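Local coordinates for protein Cyclase/dehydrase (Mycobacterium smegmatis str. MC2 155, PDB 5Z8O) that is of unknown function but, as a START-superfamily protein with a helix-grip fold, probably binds a lipid or another hydrophobic ligand, at residues V96-G99 / P100-L104. Sequence-based numbering, arbitrary orientation. Where two conformers were deposited one is given.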
loop_
_atom_site.group_PDB
_atom_site.type_symbol
_atom_site.label_atom_id
_atom_site.label_comp_id
_atom_site.label_asym_id
_atom_site.label_seq_id
_atom_site.Cartn_x
_atom_site.Cartn_y
_atom_site.Cartn_z
ATOM N N VAL B 96 -12.934 -1.054 -27.092
ATOM C CA VAL B 96 -13.966 -0.953 -28.122
ATOM C C VAL B 96 -13.798 -2.091 -29.121
ATOM O O VAL B 96 -12.724 -2.237 -29.717
ATOM C CB VAL B 96 -13.941 0.404 -28.841
ATOM C CG1 VAL B 96 -15.003 0.435 -29.931
ATOM C CG2 VAL B 96 -14.164 1.531 -27.850
ATOM N N PRO B 97 -14.813 -2.926 -29.345
ATOM C CA PRO B 97 -14.698 -3.984 -30.356
ATOM C C PRO B 97 -14.577 -3.397 -31.754
ATOM O O PRO B 97 -15.245 -2.418 -32.097
ATOM C CB PRO B 97 -15.999 -4.781 -30.195
ATOM C CG PRO B 97 -16.952 -3.828 -29.552
ATOM C CD PRO B 97 -16.122 -2.942 -28.668
ATOM N N LEU B 98 -13.707 -4.005 -32.558
ATOM C CA LEU B 98 -13.533 -3.615 -33.954
ATOM C C LEU B 98 -14.261 -4.546 -34.918
ATOM O O LEU B 98 -15.374 -4.252 -35.362
ATOM C CB LEU B 98 -12.045 -3.569 -34.304
ATOM C CG LEU B 98 -11.307 -2.332 -33.799
ATOM C CD1 LEU B 98 -9.853 -2.370 -34.217
ATOM C CD2 LEU B 98 -11.984 -1.076 -34.318
ATOM N N GLY B 99 -13.618 -5.651 -35.274
ATOM C CA GLY B 99 -14.221 -6.645 -36.127
ATOM C C GLY B 99 -14.741 -7.817 -35.325
ATOM O O GLY B 99 -14.938 -7.727 -34.109
ATOM N N PRO B 100 -14.997 -8.940 -35.998
ATOM C CA PRO B 100 -15.485 -10.127 -35.277
ATOM C C PRO B 100 -14.497 -10.672 -34.261
ATOM O O PRO B 100 -14.912 -11.407 -33.357
ATOM C CB PRO B 100 -15.741 -11.142 -36.401
ATOM C CG PRO B 100 -15.858 -10.322 -37.649
ATOM C CD PRO B 100 -14.933 -9.162 -37.452
ATOM N N ASP B 101 -13.208 -10.331 -34.368
ATOM C CA ASP B 101 -12.197 -10.946 -33.520
ATOM C C ASP B 101 -11.105 -9.998 -33.037
ATOM O O ASP B 101 -10.189 -10.456 -32.346
ATOM C CB ASP B 101 -11.543 -12.125 -34.259
ATOM C CG ASP B 101 -11.176 -11.783 -35.694
ATOM O OD1 ASP B 101 -10.704 -10.652 -35.941
ATOM O OD2 ASP B 101 -11.364 -12.646 -36.578
ATOM N N SER B 102 -11.159 -8.711 -33.372
ATOM C CA SER B 102 -10.151 -7.754 -32.935
ATOM C C SER B 102 -10.827 -6.589 -32.227
ATOM O O SER B 102 -12.022 -6.336 -32.405
ATOM C CB SER B 102 -9.307 -7.241 -34.110
ATOM O OG SER B 102 -10.110 -6.562 -35.060
ATOM N N THR B 103 -10.048 -5.878 -31.413
ATOM C CA THR B 103 -10.574 -4.778 -30.616
ATOM C C THR B 103 -9.564 -3.641 -30.549
ATOM O O THR B 103 -8.358 -3.830 -30.732
ATOM C CB THR B 103 -10.934 -5.223 -29.194
ATOM O OG1 THR B 103 -9.819 -5.904 -28.602
ATOM C CG2 THR B 103 -12.122 -6.148 -29.225
ATOM N N LEU B 104 -10.084 -2.449 -30.271
ATOM C CA LEU B 104 -9.280 -1.244 -30.112
ATOM C C LEU B 104 -9.109 -0.961 -28.623
ATOM O O LEU B 104 -10.099 -0.853 -27.889
ATOM C CB LEU B 104 -9.941 -0.063 -30.826
ATOM C CG LEU B 104 -9.217 1.285 -30.847
ATOM C CD1 LEU B 104 -9.518 2.022 -32.137
ATOM C CD2 LEU B 104 -9.610 2.145 -29.652
#
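Val96 and Leu104 face each other as an antiparallel hydrogen-bonded pair where the two strands of a beta hairpin, 86-97 and 103-113, run into their connecting turn, within the curved antiparallel sheet of this START-type, helix-grip fold. Two backbone bonds define the pair. Val96 N donates to Leu104 O at 3.0 Å and is almost straight at 178°. In return, Leu104 N donates to Val96 O at 2.7 Å, nearly as straight. Their side chains lie on the same face of the sheet but meet loosely, CB to CB at 4.5 Å.

Pro97, which has no N-H to offer, occupies the following non-hydrogen-bonded position opposite Thr103. Here the partner is carbon: in one of the two modelled conformers of Thr103, its CG2 comes within 3.5 Å of Pro97 CA. In that conformer Thr103 OG1 sits between its own backbone N and carbonyl carbon and is hydrogen-bonded to the carbonyl oxygen of Ala12, tying the hairpin to the segment between strand 4-10 and helix 14-22.

Leu98 carries the turn's main apolar contact, on the face shared by Val96 and Leu104. With CG set anti to its carbonyl carbon (chi1 -77°), its branched end lies over the Thr103-Leu104 peptide link, CG being 3.7 Å from Leu104 N; the two leucine side chains cross obliquely. Ser102 OG lies 3.6 Å from Leu98 CB. The backbone N of Leu98 donates to Ser102 O at 2.9 Å, a bond less straight than those of the strand pair, its donor tilted out of the carbonyl plane.

At Gly99 the chain passes into Pro100 and reverses. Ser102 O accepts two N-H groups, for in addition to the bond from Leu98 it receives a weak one from Gly99 N, at 3.4 Å with an angle of only 125°.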